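Local structure of beta-porphyranase A (Bacteroides plebeius, 4AW7) at residues Y26-R40 with L364-T376. The protein hydrolyses the sulfated red-seaweed polysaccharide porphyran at its beta-1,4 linkages between D-galactose and L-galactose-6-sulfate, releasing mostly disaccharides. Numbering follows the deposited sequence.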
loop_
_atom_site.group_PDB
_atom_site.type_symbol
_atom_site.label_atom_id
_atom_site.label_comp_id
_atom_site.label_asym_id
_atom_site.label_seq_id
_atom_site.Cartn_x
_atom_site.Cartn_y
_atom_site.Cartn_z
ATOM N N TYR A 26 -18.266 -8.093 17.234
ATOM C CA TYR A 26 -18.660 -6.717 17.111
ATOM C C TYR A 26 -18.835 -6.003 18.450
ATOM O O TYR A 26 -19.125 -4.806 18.465
ATOM C CB TYR A 26 -19.898 -6.542 16.186
ATOM C CG TYR A 26 -21.102 -7.352 16.646
ATOM C CD1 TYR A 26 -21.923 -6.908 17.694
ATOM C CD2 TYR A 26 -21.426 -8.568 16.046
ATOM C CE1 TYR A 26 -23.019 -7.651 18.124
ATOM C CE2 TYR A 26 -22.502 -9.319 16.472
ATOM C CZ TYR A 26 -23.304 -8.860 17.504
ATOM O OH TYR A 26 -24.385 -9.629 17.905
ATOM N N ASN A 27 -18.670 -6.730 19.553
ATOM C CA ASN A 27 -18.638 -6.117 20.873
ATOM C C ASN A 27 -17.243 -5.787 21.361
ATOM O O ASN A 27 -17.083 -5.260 22.445
ATOM C CB ASN A 27 -19.336 -7.040 21.896
ATOM C CG ASN A 27 -20.794 -7.230 21.571
ATOM O OD1 ASN A 27 -21.187 -8.314 21.157
ATOM N ND2 ASN A 27 -21.563 -6.152 21.612
ATOM N N THR A 28 -16.227 -6.045 20.537
ATOM C CA THR A 28 -14.846 -5.671 20.874
ATOM C C THR A 28 -14.343 -4.711 19.819
ATOM O O THR A 28 -14.261 -5.076 18.647
ATOM C CB THR A 28 -13.960 -6.915 20.969
ATOM O OG1 THR A 28 -14.444 -7.740 22.037
ATOM C CG2 THR A 28 -12.506 -6.553 21.257
ATOM N N ARG A 29 -14.031 -3.494 20.235
ATOM C CA ARG A 29 -13.458 -2.514 19.343
ATOM C C ARG A 29 -11.980 -2.853 19.106
ATOM O O ARG A 29 -11.284 -3.174 20.060
ATOM C CB ARG A 29 -13.620 -1.122 19.944
ATOM C CG ARG A 29 -13.016 -0.012 19.118
ATOM C CD ARG A 29 -13.515 1.334 19.503
ATOM N NE ARG A 29 -13.380 1.609 20.948
ATOM C CZ ARG A 29 -13.393 2.824 21.480
ATOM N NH1 ARG A 29 -13.503 3.911 20.711
ATOM N NH2 ARG A 29 -13.199 2.937 22.791
ATOM N N ARG A 30 -11.491 -2.723 17.889
ATOM C CA ARG A 30 -10.105 -3.030 17.567
ATOM C C ARG A 30 -9.379 -1.764 17.144
ATOM O O ARG A 30 -9.916 -0.926 16.397
ATOM C CB ARG A 30 -10.029 -4.133 16.500
ATOM C CG ARG A 30 -8.607 -4.508 16.071
ATOM C CD ARG A 30 -8.569 -5.901 15.461
ATOM N NE ARG A 30 -7.237 -6.241 14.973
ATOM C CZ ARG A 30 -6.787 -5.991 13.750
ATOM N NH1 ARG A 30 -7.555 -5.394 12.828
ATOM N NH2 ARG A 30 -5.534 -6.331 13.461
ATOM N N PHE A 31 -8.143 -1.619 17.637
ATOM C CA PHE A 31 -7.271 -0.518 17.294
ATOM C C PHE A 31 -6.022 -1.035 16.637
ATOM O O PHE A 31 -5.479 -2.084 17.027
ATOM C CB PHE A 31 -6.814 0.244 18.566
ATOM C CG PHE A 31 -7.887 1.078 19.210
ATOM C CD1 PHE A 31 -8.822 0.507 20.027
ATOM C CD2 PHE A 31 -7.945 2.440 18.979
ATOM C CE1 PHE A 31 -9.810 1.329 20.608
ATOM C CE2 PHE A 31 -8.916 3.235 19.570
ATOM C CZ PHE A 31 -9.829 2.649 20.401
ATOM N N LEU A 32 -5.544 -0.293 15.644
ATOM C CA LEU A 32 -4.180 -0.400 15.136
ATOM C C LEU A 32 -3.435 0.695 15.823
ATOM O O LEU A 32 -3.587 1.874 15.498
ATOM C CB LEU A 32 -4.155 -0.249 13.599
ATOM C CG LEU A 32 -5.076 -1.171 12.812
ATOM C CD1 LEU A 32 -4.914 -0.938 11.325
ATOM C CD2 LEU A 32 -4.932 -2.625 13.154
ATOM N N SER A 33 -2.673 0.328 16.849
ATOM C CA SER A 33 -2.047 1.291 17.779
ATOM C C SER A 33 -3.063 2.335 18.205
ATOM O O SER A 33 -4.000 1.993 18.911
ATOM C CB SER A 33 -0.773 1.869 17.223
ATOM O OG SER A 33 0.043 0.867 16.816
ATOM N N GLY A 34 -2.901 3.587 17.822
ATOM C CA GLY A 34 -3.799 4.663 18.259
ATOM C C GLY A 34 -5.081 4.869 17.486
ATOM O O GLY A 34 -5.823 5.756 17.857
ATOM N N VAL A 35 -5.383 4.104 16.448
ATOM C CA VAL A 35 -6.546 4.383 15.614
ATOM C C VAL A 35 -7.422 3.169 15.446
ATOM O O VAL A 35 -6.941 2.077 15.147
ATOM C CB VAL A 35 -6.147 5.016 14.260
ATOM C CG1 VAL A 35 -5.387 4.048 13.349
ATOM C CG2 VAL A 35 -7.349 5.633 13.516
ATOM N N SER A 36 -8.726 3.373 15.551
ATOM C CA SER A 36 -9.736 2.355 15.243
ATOM C C SER A 36 -10.530 2.650 13.979
ATOM O O SER A 36 -10.776 1.767 13.161
ATOM C CB SER A 36 -10.697 2.143 16.422
ATOM O OG SER A 36 -11.710 1.217 16.127
ATOM N N GLU A 37 -10.991 3.899 13.845
ATOM C CA GLU A 37 -11.811 4.287 12.698
ATOM C C GLU A 37 -11.111 4.011 11.392
ATOM O O GLU A 37 -9.950 4.379 11.219
ATOM C CB GLU A 37 -12.130 5.774 12.791
ATOM C CG GLU A 37 -13.063 6.227 13.889
ATOM C CD GLU A 37 -14.539 6.071 13.589
ATOM O OE1 GLU A 37 -14.916 5.631 12.494
ATOM O OE2 GLU A 37 -15.345 6.420 14.489
ATOM N N LEU A 38 -11.851 3.478 10.437
ATOM C CA LEU A 38 -11.374 3.401 9.059
ATOM C C LEU A 38 -11.250 4.798 8.476
ATOM O O LEU A 38 -12.192 5.612 8.541
ATOM C CB LEU A 38 -12.347 2.593 8.201
ATOM C CG LEU A 38 -11.954 2.392 6.744
ATOM C CD1 LEU A 38 -10.620 1.633 6.603
ATOM C CD2 LEU A 38 -13.042 1.645 6.011
ATOM N N ASP A 39 -10.095 5.110 7.913
ATOM C CA ASP A 39 -9.876 6.367 7.228
ATOM C C ASP A 39 -10.060 6.103 5.743
ATOM O O ASP A 39 -9.142 5.648 5.050
ATOM C CB ASP A 39 -8.488 6.957 7.544
ATOM C CG ASP A 39 -8.306 8.332 6.992
ATOM O OD1 ASP A 39 -9.033 8.667 6.041
ATOM O OD2 ASP A 39 -7.421 9.063 7.521
ATOM N N ARG A 40 -11.263 6.380 5.235
ATOM C CA ARG A 40 -11.534 6.103 3.830
ATOM C C ARG A 40 -10.561 6.838 2.909
ATOM O O ARG A 40 -10.221 6.317 1.849
ATOM C CB ARG A 40 -12.968 6.470 3.475
ATOM C CG ARG A 40 -14.024 5.543 4.048
ATOM C CD ARG A 40 -15.441 5.958 3.583
ATOM N NE ARG A 40 -15.550 5.997 2.141
ATOM C CZ ARG A 40 -15.795 4.951 1.369
ATOM N NH1 ARG A 40 -16.046 3.756 1.888
ATOM N NH2 ARG A 40 -15.800 5.086 0.047
ATOM N N LEU A 364 -18.419 -1.660 -4.386
ATOM C CA LEU A 364 -18.286 -2.702 -3.394
ATOM C C LEU A 364 -18.023 -2.104 -2.002
ATOM O O LEU A 364 -18.522 -2.619 -0.990
ATOM C CB LEU A 364 -17.109 -3.624 -3.784
ATOM C CG LEU A 364 -16.678 -4.722 -2.833
ATOM C CD1 LEU A 364 -17.817 -5.754 -2.709
ATOM C CD2 LEU A 364 -15.392 -5.381 -3.286
ATOM N N TRP A 365 -17.197 -1.067 -1.964
ATOM C CA TRP A 365 -16.776 -0.441 -0.728
ATOM C C TRP A 365 -17.565 0.794 -0.346
ATOM O O TRP A 365 -17.272 1.457 0.637
ATOM C CB TRP A 365 -15.273 -0.132 -0.806
ATOM C CG TRP A 365 -14.438 -1.386 -0.833
ATOM C CD1 TRP A 365 -13.879 -1.977 -1.909
ATOM C CD2 TRP A 365 -14.132 -2.216 0.292
ATOM N NE1 TRP A 365 -13.241 -3.125 -1.532
ATOM C CE2 TRP A 365 -13.376 -3.290 -0.177
ATOM C CE3 TRP A 365 -14.394 -2.120 1.654
ATOM C CZ2 TRP A 365 -12.870 -4.272 0.675
ATOM C CZ3 TRP A 365 -13.902 -3.122 2.499
ATOM C CH2 TRP A 365 -13.127 -4.159 1.987
ATOM N N LYS A 366 -18.614 1.116 -1.097
ATOM C CA LYS A 366 -19.347 2.342 -0.813
ATOM C C LYS A 366 -19.990 2.268 0.574
ATOM O O LYS A 366 -20.494 1.228 1.003
ATOM C CB LYS A 366 -20.402 2.612 -1.900
ATOM C CG LYS A 366 -21.046 4.026 -1.793
ATOM C CD LYS A 366 -22.006 4.233 -2.971
ATOM C CE LYS A 366 -23.023 5.370 -2.789
ATOM N NZ LYS A 366 -23.760 5.607 -4.023
ATOM N N ASN A 367 -19.929 3.373 1.289
ATOM C CA ASN A 367 -20.457 3.500 2.656
ATOM C C ASN A 367 -19.709 2.769 3.737
ATOM O O ASN A 367 -20.000 2.962 4.905
ATOM C CB ASN A 367 -21.975 3.212 2.712
ATOM C CG ASN A 367 -22.778 4.263 1.923
ATOM O OD1 ASN A 367 -22.708 5.441 2.232
ATOM N ND2 ASN A 367 -23.482 3.826 0.923
ATOM N N VAL A 368 -18.708 1.967 3.378
ATOM C CA VAL A 368 -17.969 1.214 4.381
ATOM C C VAL A 368 -17.099 2.184 5.182
ATOM O O VAL A 368 -16.262 2.889 4.638
ATOM C CB VAL A 368 -17.108 0.092 3.772
ATOM C CG1 VAL A 368 -16.254 -0.598 4.848
ATOM C CG2 VAL A 368 -17.978 -0.918 3.011
ATOM N N LYS A 369 -17.312 2.189 6.469
ATOM C CA LYS A 369 -16.617 3.048 7.421
ATOM C C LYS A 369 -16.964 2.593 8.839
ATOM O O LYS A 369 -17.782 1.674 9.027
ATOM C CB LYS A 369 -16.965 4.501 7.179
ATOM C CG LYS A 369 -18.375 4.784 7.497
ATOM C CD LYS A 369 -18.805 6.258 7.399
ATOM C CE LYS A 369 -18.670 6.788 6.037
ATOM N NZ LYS A 369 -19.763 7.763 5.730
ATOM N N GLY A 370 -16.402 3.269 9.823
ATOM C CA GLY A 370 -16.649 2.957 11.202
ATOM C C GLY A 370 -15.439 2.496 11.946
ATOM O O GLY A 370 -14.334 2.411 11.393
ATOM N N GLU A 371 -15.626 2.153 13.204
ATOM C CA GLU A 371 -14.560 1.631 14.039
ATOM C C GLU A 371 -14.314 0.181 13.717
ATOM O O GLU A 371 -15.232 -0.627 13.594
ATOM C CB GLU A 371 -14.911 1.783 15.505
ATOM C CG GLU A 371 -14.860 3.265 15.952
ATOM C CD GLU A 371 -15.287 3.484 17.370
ATOM O OE1 GLU A 371 -16.403 3.065 17.695
ATOM O OE2 GLU A 371 -14.525 4.115 18.123
ATOM N N ARG A 372 -13.058 -0.191 13.587
ATOM C CA ARG A 372 -12.707 -1.583 13.481
ATOM C C ARG A 372 -13.261 -2.346 14.671
ATOM O O ARG A 372 -13.240 -1.849 15.800
ATOM C CB ARG A 372 -11.184 -1.736 13.448
ATOM C CG ARG A 372 -10.558 -1.322 12.160
ATOM C CD ARG A 372 -9.062 -1.157 12.318
ATOM N NE ARG A 372 -8.390 -0.939 11.028
ATOM C CZ ARG A 372 -8.356 0.218 10.378
ATOM N NH1 ARG A 372 -8.882 1.339 10.865
ATOM N NH2 ARG A 372 -7.780 0.267 9.189
ATOM N N VAL A 373 -13.711 -3.568 14.397
ATOM C CA VAL A 373 -14.064 -4.512 15.454
ATOM C C VAL A 373 -13.229 -5.764 15.316
ATOM O O VAL A 373 -12.603 -5.998 14.277
ATOM C CB VAL A 373 -15.571 -4.839 15.515
ATOM C CG1 VAL A 373 -16.353 -3.512 15.782
ATOM C CG2 VAL A 373 -16.040 -5.537 14.238
ATOM N N ASP A 374 -13.191 -6.582 16.368
ATOM C CA ASP A 374 -12.277 -7.705 16.318
ATOM C C ASP A 374 -12.700 -8.722 15.280
ATOM O O ASP A 374 -13.877 -9.052 15.175
ATOM C CB ASP A 374 -12.074 -8.340 17.690
ATOM C CG ASP A 374 -10.826 -9.165 17.753
ATOM O OD1 ASP A 374 -9.866 -8.853 17.040
ATOM O OD2 ASP A 374 -10.789 -10.151 18.479
ATOM N N ILE A 375 -11.736 -9.245 14.548
ATOM C CA ILE A 375 -12.006 -10.262 13.542
ATOM C C ILE A 375 -10.743 -11.053 13.381
ATOM O O ILE A 375 -9.674 -10.488 13.469
ATOM C CB ILE A 375 -12.638 -9.655 12.155
ATOM C CG1 ILE A 375 -13.077 -10.799 11.224
ATOM C CG2 ILE A 375 -11.750 -8.625 11.484
ATOM C CD1 ILE A 375 -13.979 -10.358 10.036
ATOM N N THR A 376 -10.879 -12.363 13.197
ATOM C CA THR A 376 -9.764 -13.290 12.922
ATOM C C THR A 376 -10.137 -14.207 11.775
ATOM O O THR A 376 -11.321 -14.391 11.459
ATOM C CB THR A 376 -9.462 -14.163 14.110
ATOM O OG1 THR A 376 -10.613 -14.934 14.466
ATOM C CG2 THR A 376 -8.983 -13.314 15.268
HETATM O O HOH W 1 -10.415 -4.983 12.830
HETATM O O HOH W 2 -14.630 5.492 9.709
#
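Arg372 has CD1 of Leu32 over one face of its guanidinium, 3.5 Å from NE, while the Ser36 and Glu37 carbonyls line the edge. NH1 donates to Ser36 O at 3.0 Å and only weakly to Glu37 O. Ser36 O also accepts from Arg372 N, and the two donors approach from opposite faces of its carbonyl plane, so one oxygen ties both ends of the arginine; the chain, extended from CG to NE, runs alongside it. The guanidinium has its strongest polar partner outside the segments in Met305.

Arg29 NH1 makes a salt bridge to Glu371 OE2 (2.8 Å, syn side); the oxygen lies near the guanidinium plane, at its edge, although the two planes are 70° apart, and Phe31 CZ lies over a face. Farther along, Arg40, bent at chi3 (57°), turns NH1 onto two carbonyls, Trp365 O and Val368 O, both 2.9 Å away and near its plane. This ties the loop to the type II turn from Trp365 to Val368.

Backbone bonds Arg30 N to Arg372 O and Asp374 N to Thr28 O flank the Arg29–Val373 bridge, yet the strand segments cross at 102°. The contact thus joins two beta-sheets: strand 29-32 pairs with strand 469-484, whereas strand 371-377, following helix 359-365, pairs with strands 21-25 and 382-389.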